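Local coordinates for uncharacterized protein PF1083 (Pyrococcus furiosus, PDB 3NRN) that is of unknown function but binds adenosine monophosphate and, as a member of the flavin-containing amine oxidase family, may act as an oxidoreductase, at residues His55-Gly60 with Val76-Ser81; Ala152-Ser157 with Met316-Leu321; Ala169-Ala174 with Gly385-Asp390. One frame throughout, in Å; residues are numbered along the deposited sequence.

Contact 1 of 3, residues His55-Gly60 with Val76-Ser81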
ATOM      1  N   HIS A  55      -1.630   1.245  -9.542  1.00 26.00           N
ATOM      2  CA  HIS A  55      -2.896   1.855  -9.962  1.00 27.80           C
ATOM      3  C   HIS A  55      -4.049   0.981  -9.510  1.00 24.86           C
ATOM      4  O   HIS A  55      -5.092   0.908 -10.166  1.00 26.67           O
ATOM      5  CB  HIS A  55      -2.911   1.986 -11.487  1.00 31.25           C
ATOM      6  CG  HIS A  55      -1.872   2.927 -12.014  1.00 33.07           C
ATOM      7  ND1 HIS A  55      -1.218   2.724 -13.210  1.00 32.32           N
ATOM      8  CD2 HIS A  55      -1.370   4.074 -11.500  1.00 19.65           C
ATOM      9  CE1 HIS A  55      -0.355   3.704 -13.408  1.00 20.36           C
ATOM     10  NE2 HIS A  55      -0.428   4.536 -12.386  1.00 28.01           N
HETATM   11  N   MSE A  56      -3.848   0.328  -8.371  1.00 25.93           N
HETATM   12  CA  MSE A  56      -4.816  -0.608  -7.822  1.00 24.17           C
HETATM   13  C   MSE A  56      -4.913  -0.479  -6.300  1.00 27.62           C
HETATM   14  O   MSE A  56      -3.962  -0.074  -5.637  1.00 27.47           O
HETATM   15  CB  MSE A  56      -4.364  -2.025  -8.213  1.00 25.16           C
HETATM   16  CG  MSE A  56      -5.232  -3.201  -7.767  1.00 30.30           C
HETATM   17 SE   MSE A  56      -4.558  -4.797  -8.404  1.00 25.47          SE
HETATM   18  CE  MSE A  56      -2.942  -4.755  -7.712  1.00 25.21           C
ATOM     19  N   ILE A  57      -6.075  -0.818  -5.761  1.00 22.40           N
ATOM     20  CA  ILE A  57      -6.311  -0.778  -4.327  1.00 22.17           C
ATOM     21  C   ILE A  57      -6.555  -2.238  -3.941  1.00 25.11           C
ATOM     22  O   ILE A  57      -7.339  -2.922  -4.585  1.00 25.09           O
ATOM     23  CB  ILE A  57      -7.538   0.114  -4.012  1.00 22.89           C
ATOM     24  CG1 ILE A  57      -7.251   1.543  -4.488  1.00 15.57           C
ATOM     25  CG2 ILE A  57      -7.860   0.082  -2.519  1.00 22.02           C
ATOM     26  CD1 ILE A  57      -8.424   2.508  -4.353  1.00 27.29           C
ATOM     27  N   PRO A  58      -5.878  -2.735  -2.888  1.00 24.61           N
ATOM     28  CA  PRO A  58      -6.026  -4.127  -2.442  1.00 24.77           C
ATOM     29  C   PRO A  58      -7.451  -4.668  -2.286  1.00 24.67           C
ATOM     30  O   PRO A  58      -7.723  -5.822  -2.626  1.00 21.05           O
ATOM     31  CB  PRO A  58      -5.245  -4.156  -1.127  1.00 21.24           C
ATOM     32  CG  PRO A  58      -4.180  -3.122  -1.350  1.00 21.86           C
ATOM     33  CD  PRO A  58      -4.972  -1.999  -1.993  1.00 19.01           C
ATOM     34  N   HIS A  59      -8.360  -3.850  -1.775  1.00 22.18           N
ATOM     35  CA  HIS A  59      -9.732  -4.307  -1.587  1.00 20.70           C
ATOM     36  C   HIS A  59     -10.722  -3.512  -2.428  1.00 18.59           C
ATOM     37  O   HIS A  59     -11.909  -3.452  -2.118  1.00 22.54           O
ATOM     38  CB  HIS A  59     -10.094  -4.241  -0.099  1.00 23.44           C
ATOM     39  CG  HIS A  59      -9.237  -5.120   0.759  1.00 26.27           C
ATOM     40  ND1 HIS A  59      -9.319  -6.496   0.726  1.00 19.13           N
ATOM     41  CD2 HIS A  59      -8.237  -4.823   1.625  1.00 16.55           C
ATOM     42  CE1 HIS A  59      -8.405  -7.008   1.532  1.00 22.21           C
ATOM     43  NE2 HIS A  59      -7.735  -6.014   2.088  1.00 18.85           N
ATOM     44  N   GLY A  60     -10.215  -2.897  -3.492  1.00 22.41           N
ATOM     45  CA  GLY A  60     -11.052  -2.128  -4.394  1.00 22.52           C
ATOM     46  C   GLY A  60     -11.986  -1.087  -3.799  1.00 24.75           C
ATOM     47  O   GLY A  60     -11.584  -0.215  -3.023  1.00 19.25           O
ATOM     48  N   VAL A  76     -13.653   9.436  -7.305  1.00 27.19           N
ATOM     49  CA  VAL A  76     -12.669   8.552  -7.908  1.00 32.90           C
ATOM     50  C   VAL A  76     -13.322   7.265  -8.359  1.00 27.76           C
ATOM     51  O   VAL A  76     -14.049   6.630  -7.593  1.00 31.96           O
ATOM     52  CB  VAL A  76     -11.549   8.214  -6.911  1.00 30.65           C
ATOM     53  CG1 VAL A  76     -10.569   7.234  -7.540  1.00 41.50           C
ATOM     54  CG2 VAL A  76     -10.834   9.486  -6.498  1.00 33.75           C
ATOM     55  N   GLU A  77     -13.062   6.875  -9.603  1.00 30.69           N
ATOM     56  CA  GLU A  77     -13.650   5.651 -10.126  1.00 30.40           C
ATOM     57  C   GLU A  77     -12.773   4.446  -9.883  1.00 28.38           C
ATOM     58  O   GLU A  77     -11.704   4.305 -10.484  1.00 23.73           O
ATOM     59  CB  GLU A  77     -13.938   5.766 -11.621  1.00 38.70           C
ATOM     60  CG  GLU A  77     -14.397   4.445 -12.229  1.00 45.76           C
ATOM     61  CD  GLU A  77     -15.080   4.616 -13.567  1.00 55.35           C
ATOM     62  OE1 GLU A  77     -14.493   5.268 -14.455  1.00 58.33           O
ATOM     63  OE2 GLU A  77     -16.203   4.093 -13.729  1.00 56.45           O
ATOM     64  N   ILE A  78     -13.254   3.576  -9.000  1.00 26.51           N
ATOM     65  CA  ILE A  78     -12.563   2.352  -8.627  1.00 27.63           C
ATOM     66  C   ILE A  78     -13.452   1.180  -9.026  1.00 28.55           C
ATOM     67  O   ILE A  78     -14.599   1.105  -8.596  1.00 35.28           O
ATOM     68  CB  ILE A  78     -12.360   2.286  -7.106  1.00 22.83           C
ATOM     69  CG1 ILE A  78     -11.565   3.502  -6.634  1.00 23.10           C
ATOM     70  CG2 ILE A  78     -11.650   0.986  -6.731  1.00 28.02           C
ATOM     71  CD1 ILE A  78     -11.558   3.666  -5.124  1.00 28.43           C
ATOM     72  N   VAL A  79     -12.926   0.258  -9.825  1.00 26.27           N
ATOM     73  CA  VAL A  79     -13.718  -0.893 -10.248  1.00 23.86           C
ATOM     74  C   VAL A  79     -13.086  -2.212  -9.809  1.00 27.83           C
ATOM     75  O   VAL A  79     -11.959  -2.527 -10.200  1.00 24.23           O
ATOM     76  CB  VAL A  79     -13.889  -0.922 -11.789  1.00 28.74           C
ATOM     77  CG1 VAL A  79     -14.693  -2.154 -12.201  1.00 23.08           C
ATOM     78  CG2 VAL A  79     -14.571   0.359 -12.264  1.00 23.98           C
ATOM     79  N   ASN A  80     -13.815  -2.980  -9.000  1.00 22.64           N
ATOM     80  CA  ASN A  80     -13.322  -4.267  -8.528  1.00 32.85           C
ATOM     81  C   ASN A  80     -12.971  -5.198  -9.679  1.00 36.21           C
ATOM     82  O   ASN A  80     -13.634  -5.199 -10.713  1.00 39.54           O
ATOM     83  CB  ASN A  80     -14.358  -4.962  -7.638  1.00 25.82           C
ATOM     84  CG  ASN A  80     -14.465  -4.335  -6.263  1.00 37.02           C
ATOM     85  OD1 ASN A  80     -13.528  -3.687  -5.785  1.00 27.34           O
ATOM     86  ND2 ASN A  80     -15.605  -4.544  -5.605  1.00 25.65           N
ATOM     87  N   SER A  81     -11.923  -5.993  -9.477  1.00 40.70           N
ATOM     88  CA  SER A  81     -11.453  -6.959 -10.466  1.00 43.76           C
ATOM     89  C   SER A  81     -12.520  -8.022 -10.749  1.00 45.43           C
ATOM     90  O   SER A  81     -13.068  -8.590  -9.804  1.00 35.24           O
ATOM     91  CB  SER A  81     -10.192  -7.652  -9.942  1.00 31.17           C
ATOM     92  OG  SER A  81      -9.153  -6.724  -9.700  1.00 33.13           O
TER
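Ile57 and Ile78 use nearly the same conformation: in each, CG1 stands anti to the carbonyl carbon (chi1 -62° and -58°), and an extended second torsion carries CD1 outward until the two delta methyls meet. They do so between the outer strands of a small three-stranded antiparallel sheet, in which strand 182-184 runs between 56-57 and 78-80 and shares backbone hydrogen bonds with both, Ile57 pairing with Gly182 and Val79 with Leu183. The two segments therefore reach each other with side chains, across the central strand, and not as paired neighbours. Ile57 and Ile78 cross at about a right angle, and the gap from Ile57 CD1 to Ile78 CD1 is 3.4 Å, tighter than carbons usually pack. Ile57 CD1 also lies 4.0 Å from Ile78 CG1, so its contact takes in the last two carbons of that branch. The other branch of Ile78 serves a different partner: CG2, anti to the backbone N, sits 3.6 Å from Gly60 C.

Gly60 ends a type I turn that begins at Ile57 and is closed by a backbone hydrogen bond, Gly60 N to Ile57 O at 3.1 Å. The turn swings the chain back toward strand 78-80 and brings the CA of Gly60 5.2 Å from the CA of Asn80. His59, inside the turn, has its ring held at ND1 by a hydrogen bond to Gly179 O, with Trp178 packed edge-to-face. Asn80 is steadied through ND2 by Asp62 OD2, just beyond the turn. Its side chain leans in over Gly60, a residue with no side chain to hold it off, and Asn80 OD1 comes to rest 3.2 Å from Gly60 CA.

Contact 2 of 3, residues Ala152-Ser157 with Met316-Leu321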
ATOM      1  N   ALA A 152       1.884 -13.694   0.011  1.00 23.12           N
ATOM      2  CA  ALA A 152       2.729 -13.027   0.999  1.00 26.10           C
ATOM      3  C   ALA A 152       3.740 -12.105   0.325  1.00 28.54           C
ATOM      4  O   ALA A 152       4.008 -11.002   0.808  1.00 27.87           O
ATOM      5  CB  ALA A 152       3.455 -14.069   1.868  1.00 26.64           C
ATOM      6  N   GLY A 153       4.302 -12.555  -0.794  1.00 29.34           N
ATOM      7  CA  GLY A 153       5.270 -11.733  -1.500  1.00 23.82           C
ATOM      8  C   GLY A 153       4.616 -10.493  -2.088  1.00 28.30           C
ATOM      9  O   GLY A 153       5.128  -9.384  -1.962  1.00 20.46           O
ATOM     10  N   TRP A 154       3.461 -10.684  -2.711  1.00 24.72           N
ATOM     11  CA  TRP A 154       2.732  -9.588  -3.331  1.00 24.84           C
ATOM     12  C   TRP A 154       2.152  -8.597  -2.315  1.00 28.01           C
ATOM     13  O   TRP A 154       2.448  -7.400  -2.363  1.00 25.69           O
ATOM     14  CB  TRP A 154       1.613 -10.156  -4.207  1.00 28.63           C
ATOM     15  CG  TRP A 154       0.864  -9.130  -4.982  1.00 42.80           C
ATOM     16  CD1 TRP A 154       1.289  -8.468  -6.096  1.00 38.20           C
ATOM     17  CD2 TRP A 154      -0.440  -8.623  -4.684  1.00 53.93           C
ATOM     18  NE1 TRP A 154       0.332  -7.578  -6.512  1.00 52.59           N
ATOM     19  CE2 TRP A 154      -0.742  -7.651  -5.661  1.00 64.29           C
ATOM     20  CE3 TRP A 154      -1.385  -8.894  -3.681  1.00 57.60           C
ATOM     21  CZ2 TRP A 154      -1.956  -6.947  -5.668  1.00 64.90           C
ATOM     22  CZ3 TRP A 154      -2.592  -8.193  -3.687  1.00 56.66           C
ATOM     23  CH2 TRP A 154      -2.864  -7.230  -4.674  1.00 63.59           C
ATOM     24  N   ALA A 155       1.337  -9.088  -1.387  1.00 21.97           N
ATOM     25  CA  ALA A 155       0.719  -8.206  -0.404  1.00 21.04           C
ATOM     26  C   ALA A 155       1.639  -7.669   0.685  1.00 23.67           C
ATOM     27  O   ALA A 155       1.443  -6.542   1.150  1.00 27.04           O
ATOM     28  CB  ALA A 155      -0.498  -8.904   0.240  1.00 17.35           C
ATOM     29  N   ASP A 156       2.647  -8.442   1.084  1.00 23.93           N
ATOM     30  CA  ASP A 156       3.527  -8.006   2.166  1.00 19.82           C
ATOM     31  C   ASP A 156       5.030  -8.009   1.878  1.00 19.92           C
ATOM     32  O   ASP A 156       5.825  -7.700   2.762  1.00 19.57           O
ATOM     33  CB  ASP A 156       3.262  -8.860   3.415  1.00 20.17           C
ATOM     34  CG  ASP A 156       1.773  -9.026   3.708  1.00 34.22           C
ATOM     35  OD1 ASP A 156       1.057  -8.002   3.781  1.00 30.92           O
ATOM     36  OD2 ASP A 156       1.315 -10.181   3.866  1.00 33.89           O
ATOM     37  N   SER A 157       5.417  -8.365   0.657  1.00 21.87           N
ATOM     38  CA  SER A 157       6.826  -8.400   0.286  1.00 25.30           C
ATOM     39  C   SER A 157       7.703  -9.268   1.186  1.00 24.26           C
ATOM     40  O   SER A 157       8.869  -8.953   1.400  1.00 21.76           O
ATOM     41  CB  SER A 157       7.400  -6.981   0.248  1.00 25.09           C
ATOM     42  OG  SER A 157       7.009  -6.321  -0.940  1.00 35.79           O
HETATM   43  N   MSE A 316       1.962  -4.815 -15.229  1.00 30.35           N
HETATM   44  CA  MSE A 316       2.812  -4.474 -14.091  1.00 28.84           C
HETATM   45  C   MSE A 316       2.949  -5.701 -13.206  1.00 32.69           C
HETATM   46  O   MSE A 316       1.949  -6.259 -12.753  1.00 31.42           O
HETATM   47  CB  MSE A 316       2.211  -3.323 -13.268  1.00 35.41           C
HETATM   48  CG  MSE A 316       2.307  -1.924 -13.900  1.00 24.80           C
HETATM   49 SE   MSE A 316       1.692  -0.644 -12.747  1.00 22.72          SE
HETATM   50  CE  MSE A 316       1.952   0.837 -13.677  1.00 21.15           C
ATOM     51  N   ALA A 317       4.188  -6.122 -12.973  1.00 29.45           N
ATOM     52  CA  ALA A 317       4.450  -7.286 -12.138  1.00 25.21           C
ATOM     53  C   ALA A 317       5.201  -6.859 -10.890  1.00 25.08           C
ATOM     54  O   ALA A 317       6.040  -5.958 -10.932  1.00 23.81           O
ATOM     55  CB  ALA A 317       5.268  -8.323 -12.910  1.00 24.26           C
ATOM     56  N   HIS A 318       4.900  -7.528  -9.786  1.00 24.61           N
ATOM     57  CA  HIS A 318       5.517  -7.235  -8.499  1.00 24.31           C
ATOM     58  C   HIS A 318       6.390  -8.399  -8.066  1.00 24.00           C
ATOM     59  O   HIS A 318       5.997  -9.555  -8.193  1.00 21.17           O
ATOM     60  CB  HIS A 318       4.422  -6.989  -7.453  1.00 25.52           C
ATOM     61  CG  HIS A 318       4.932  -6.848  -6.051  1.00 27.70           C
ATOM     62  ND1 HIS A 318       5.360  -7.922  -5.300  1.00 34.33           N
ATOM     63  CD2 HIS A 318       5.069  -5.759  -5.259  1.00 31.24           C
ATOM     64  CE1 HIS A 318       5.734  -7.501  -4.105  1.00 25.94           C
ATOM     65  NE2 HIS A 318       5.566  -6.192  -4.055  1.00 31.32           N
HETATM   66  N   MSE A 319       7.575  -8.085  -7.554  1.00 26.17           N
HETATM   67  CA  MSE A 319       8.501  -9.105  -7.085  1.00 22.30           C
HETATM   68  C   MSE A 319       9.053  -8.674  -5.734  1.00 25.55           C
HETATM   69  O   MSE A 319       9.637  -7.598  -5.616  1.00 23.98           O
HETATM   70  CB  MSE A 319       9.674  -9.282  -8.073  1.00 25.40           C
HETATM   71  CG  MSE A 319      10.738 -10.320  -7.634  1.00 31.97           C
HETATM   72 SE   MSE A 319      12.370 -10.259  -8.499  1.00 20.84          SE
HETATM   73  CE  MSE A 319      13.222  -9.164  -7.468  1.00 46.24           C
ATOM     74  N   ALA A 320       8.847  -9.500  -4.715  1.00 20.84           N
ATOM     75  CA  ALA A 320       9.396  -9.210  -3.397  1.00 21.35           C
ATOM     76  C   ALA A 320      10.889  -9.528  -3.549  1.00 28.63           C
ATOM     77  O   ALA A 320      11.255 -10.637  -3.945  1.00 23.71           O
ATOM     78  CB  ALA A 320       8.753 -10.117  -2.350  1.00 18.45           C
ATOM     79  N   LEU A 321      11.755  -8.565  -3.256  1.00 22.72           N
ATOM     80  CA  LEU A 321      13.187  -8.807  -3.422  1.00 27.35           C
ATOM     81  C   LEU A 321      13.790  -9.746  -2.377  1.00 28.89           C
ATOM     82  O   LEU A 321      14.598 -10.617  -2.707  1.00 23.91           O
ATOM     83  CB  LEU A 321      13.954  -7.483  -3.412  1.00 31.68           C
ATOM     84  CG  LEU A 321      15.470  -7.589  -3.617  1.00 34.64           C
ATOM     85  CD1 LEU A 321      15.778  -8.188  -4.980  1.00 35.03           C
ATOM     86  CD2 LEU A 321      16.088  -6.209  -3.492  1.00 35.88           C
TER
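The ring of His318 sits at the centre of this contact, touched by Gly153 and Trp154 of the last turn of helix 142-156 and by Ser157 just after it. Trp154 presents the edge of its indole to the histidine face, an edge-to-face pair with the five-membered ring centroid 5.3 Å from that of His318 and the planes at 74°. Between these two side chains the nearest approach is Trp154 CD1 to His318 CB, 3.7 Å. The backbone takes part too: Trp154 O lies 3.6 Å above the histidine plane, offset toward the rim, while Gly153 O comes within 2.9 Å of His318 CE1 on an oblique line. At the edge of the ring, in its plane, Ser157 OG stands 3.4 Å from His318 NE2. Two residues further along the strand, Ala320 CB packs against Ser157 CA at 3.7 Å.

What places the histidine is its first torsion: CG lies anti to the backbone N of His318 (chi1 173°), which sets the ring against Gly153 and Trp154. Ser157 leaves helical geometry with positive phi while its N still makes a weak bond to Gly153 O. The strand that carries the ring, 312-320, is held by backbone bonds to Asn295, Gly296 and Phe272. The whole is a helix C-terminus laid almost perpendicular on an inner strand of a seven-stranded mixed sheet; the short axes of 152-156 and 316-320 cross at 99°.

Contact 3 of 3, residues Ala169-Ala174 with Gly385-Asp390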
ATOM      1  N   ALA A 169      -4.027 -14.549   9.251  1.00 31.87           N
ATOM      2  CA  ALA A 169      -5.438 -14.742   9.555  1.00 30.89           C
ATOM      3  C   ALA A 169      -6.179 -13.416   9.421  1.00 25.60           C
ATOM      4  O   ALA A 169      -7.271 -13.361   8.864  1.00 26.37           O
ATOM      5  CB  ALA A 169      -5.603 -15.297  10.970  1.00 29.33           C
ATOM      6  N   LYS A 170      -5.582 -12.346   9.932  1.00 27.45           N
ATOM      7  CA  LYS A 170      -6.215 -11.033   9.857  1.00 24.24           C
ATOM      8  C   LYS A 170      -6.309 -10.526   8.422  1.00 27.37           C
ATOM      9  O   LYS A 170      -7.287  -9.875   8.046  1.00 27.41           O
ATOM     10  CB  LYS A 170      -5.467 -10.040  10.749  1.00 28.09           C
ATOM     11  CG  LYS A 170      -5.695 -10.309  12.234  1.00 24.43           C
ATOM     12  CD  LYS A 170      -4.885  -9.375  13.097  1.00 33.73           C
ATOM     13  CE  LYS A 170      -5.247  -9.528  14.561  1.00 36.15           C
ATOM     14  NZ  LYS A 170      -4.449  -8.605  15.423  1.00 36.92           N
ATOM     15  N   GLU A 171      -5.300 -10.826   7.613  1.00 28.94           N
ATOM     16  CA  GLU A 171      -5.328 -10.419   6.213  1.00 26.05           C
ATOM     17  C   GLU A 171      -6.368 -11.274   5.485  1.00 30.25           C
ATOM     18  O   GLU A 171      -7.002 -10.829   4.524  1.00 24.95           O
ATOM     19  CB  GLU A 171      -3.936 -10.582   5.592  1.00 33.90           C
ATOM     20  CG  GLU A 171      -2.976  -9.483   6.032  1.00 25.26           C
ATOM     21  CD  GLU A 171      -1.554  -9.703   5.569  1.00 32.87           C
ATOM     22  OE1 GLU A 171      -1.353 -10.263   4.472  1.00 21.64           O
ATOM     23  OE2 GLU A 171      -0.629  -9.297   6.301  1.00 38.86           O
ATOM     24  N   ILE A 172      -6.552 -12.504   5.955  1.00 22.65           N
ATOM     25  CA  ILE A 172      -7.546 -13.384   5.362  1.00 27.18           C
ATOM     26  C   ILE A 172      -8.920 -12.822   5.730  1.00 22.88           C
ATOM     27  O   ILE A 172      -9.826 -12.805   4.914  1.00 29.69           O
ATOM     28  CB  ILE A 172      -7.417 -14.839   5.884  1.00 27.89           C
ATOM     29  CG1 ILE A 172      -6.163 -15.493   5.292  1.00 29.98           C
ATOM     30  CG2 ILE A 172      -8.662 -15.636   5.496  1.00 30.36           C
ATOM     31  CD1 ILE A 172      -5.832 -16.862   5.872  1.00 24.38           C
ATOM     32  N   ARG A 173      -9.070 -12.357   6.965  1.00 24.57           N
ATOM     33  CA  ARG A 173     -10.340 -11.778   7.380  1.00 30.24           C
ATOM     34  C   ARG A 173     -10.656 -10.557   6.500  1.00 27.96           C
ATOM     35  O   ARG A 173     -11.771 -10.407   6.000  1.00 28.99           O
ATOM     36  CB  ARG A 173     -10.286 -11.368   8.856  1.00 28.29           C
ATOM     37  CG  ARG A 173     -11.592 -10.749   9.346  1.00 32.77           C
ATOM     38  CD  ARG A 173     -11.688 -10.742  10.858  1.00 41.10           C
ATOM     39  NE  ARG A 173     -10.675  -9.893  11.475  1.00 34.57           N
ATOM     40  CZ  ARG A 173     -10.459  -9.829  12.784  1.00 41.19           C
ATOM     41  NH1 ARG A 173     -11.187 -10.567  13.612  1.00 40.65           N
ATOM     42  NH2 ARG A 173      -9.507  -9.037  13.264  1.00 40.32           N
ATOM     43  N   ALA A 174      -9.664  -9.694   6.306  1.00 21.82           N
ATOM     44  CA  ALA A 174      -9.851  -8.509   5.475  1.00 26.73           C
ATOM     45  C   ALA A 174     -10.331  -8.900   4.076  1.00 22.68           C
ATOM     46  O   ALA A 174     -11.183  -8.226   3.491  1.00 32.53           O
ATOM     47  CB  ALA A 174      -8.535  -7.704   5.386  1.00 16.95           C
ATOM     48  N   GLY A 385      -3.391  -6.712   9.634  1.00 25.71           N
ATOM     49  CA  GLY A 385      -4.397  -7.080   8.656  1.00 23.11           C
ATOM     50  C   GLY A 385      -4.530  -6.078   7.523  1.00 27.93           C
ATOM     51  O   GLY A 385      -5.064  -6.405   6.468  1.00 23.68           O
ATOM     52  N   GLY A 386      -4.049  -4.856   7.739  1.00 25.47           N
ATOM     53  CA  GLY A 386      -4.140  -3.828   6.716  1.00 22.02           C
ATOM     54  C   GLY A 386      -3.117  -3.975   5.610  1.00 20.91           C
ATOM     55  O   GLY A 386      -1.926  -3.780   5.830  1.00 22.78           O
ATOM     56  N   ILE A 387      -3.589  -4.299   4.408  1.00 19.66           N
ATOM     57  CA  ILE A 387      -2.718  -4.494   3.255  1.00 24.63           C
ATOM     58  C   ILE A 387      -2.443  -3.222   2.449  1.00 22.15           C
ATOM     59  O   ILE A 387      -3.365  -2.508   2.048  1.00 19.63           O
ATOM     60  CB  ILE A 387      -3.315  -5.579   2.313  1.00 27.04           C
ATOM     61  CG1 ILE A 387      -3.363  -6.920   3.053  1.00 23.46           C
ATOM     62  CG2 ILE A 387      -2.501  -5.684   1.038  1.00 15.87           C
ATOM     63  CD1 ILE A 387      -4.134  -8.003   2.327  1.00 24.78           C
ATOM     64  N   GLU A 388      -1.161  -2.953   2.229  1.00 15.78           N
ATOM     65  CA  GLU A 388      -0.697  -1.794   1.465  1.00 24.68           C
ATOM     66  C   GLU A 388      -1.484  -0.490   1.683  1.00 16.20           C
ATOM     67  O   GLU A 388      -1.624  -0.047   2.816  1.00 22.23           O
ATOM     68  CB  GLU A 388      -0.661  -2.137  -0.027  1.00 27.44           C
ATOM     69  CG  GLU A 388       0.189  -1.178  -0.836  1.00 39.51           C
ATOM     70  CD  GLU A 388      -0.272  -1.074  -2.268  1.00 41.77           C
ATOM     71  OE1 GLU A 388      -1.502  -1.013  -2.475  1.00 37.02           O
ATOM     72  OE2 GLU A 388       0.587  -1.032  -3.176  1.00 35.32           O
ATOM     73  N   VAL A 389      -2.004   0.116   0.611  1.00 19.18           N
ATOM     74  CA  VAL A 389      -2.720   1.386   0.752  1.00 24.12           C
ATOM     75  C   VAL A 389      -4.004   1.309   1.571  1.00 21.45           C
ATOM     76  O   VAL A 389      -4.398   2.290   2.197  1.00 18.54           O
ATOM     77  CB  VAL A 389      -2.998   2.070  -0.622  1.00 25.27           C
ATOM     78  CG1 VAL A 389      -1.679   2.463  -1.260  1.00 26.34           C
ATOM     79  CG2 VAL A 389      -3.783   1.153  -1.548  1.00 22.88           C
ATOM     80  N   ASP A 390      -4.670   0.161   1.571  1.00 17.88           N
ATOM     81  CA  ASP A 390      -5.854   0.045   2.407  1.00 20.00           C
ATOM     82  C   ASP A 390      -5.311   0.069   3.840  1.00 17.73           C
ATOM     83  O   ASP A 390      -5.945   0.603   4.750  1.00 18.70           O
ATOM     84  CB  ASP A 390      -6.615  -1.257   2.118  1.00 15.98           C
ATOM     85  CG  ASP A 390      -7.651  -1.092   1.004  1.00 20.96           C
ATOM     86  OD1 ASP A 390      -8.574  -0.262   1.154  1.00 20.25           O
ATOM     87  OD2 ASP A 390      -7.544  -1.791  -0.019  1.00 22.79           O
TER
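The loop leading into helix 388-402 runs up against helix 165-178 at Gly385, whose phi of 89° and psi of -19° suit a glycine and whose CA comes 4.2 Å from the CA of Glu171. Around this glycine the helix sets three side chains. Lys170 touches with its root alone, CB to Gly385 CA at 3.8 Å, and its extended chain then carries the ammonium end away. Glu171 CG and Ala174 CB, roughly one helical turn apart, both meet the glycine carbonyl: Gly385 O lies 3.7 Å from Glu171 CG and 3.9 Å from Ala174 CB. Ile387 supplies the remaining apolar contact. Its CG1, anti to the carbonyl carbon (chi1 -63°), approaches Glu171 CG at 3.9 Å, and the isoleucine crosses the glutamate at about a right angle; with Gly385 it covers the aliphatic part of Glu171. The glutamate's acid end has Asp156 and Glu167 nearby; such a cluster of carboxylates would probably favour a proton on at least one of them. Glu167 also accepts a hydrogen bond from Gly385 N, tying Gly385 to the same helix by its N-H. Ile387 further packs on Phe151 and Ala155, so this loop lies against both helix 142-156 and helix 165-178 before helix 388-402 sets off beside helix 64-72, where Val389 touches Leu65.

Contacts 1 and 3 are buried, whereas contact 2 is only partly so; their centres all lie about 11 to 12 Å from the centre of the chain. They differ in chemistry: contact 1 rests on an isoleucine pair and a turn, contact 2 on an aromatic pair at a helix end, contact 3 on a glycine loop against a helix. They also touch one another. The selenium-bound methyl CE of Met56 packs on the indole of Trp154, His55 CE1 packs on the CE methyl of Met316, and Asp390 OD2 probably accepts a hydrogen bond from His59 N, tying the helix of contact 3 to the turn of contact 1. Contacts 2 and 3 use successive helices, 142-156 and 165-178.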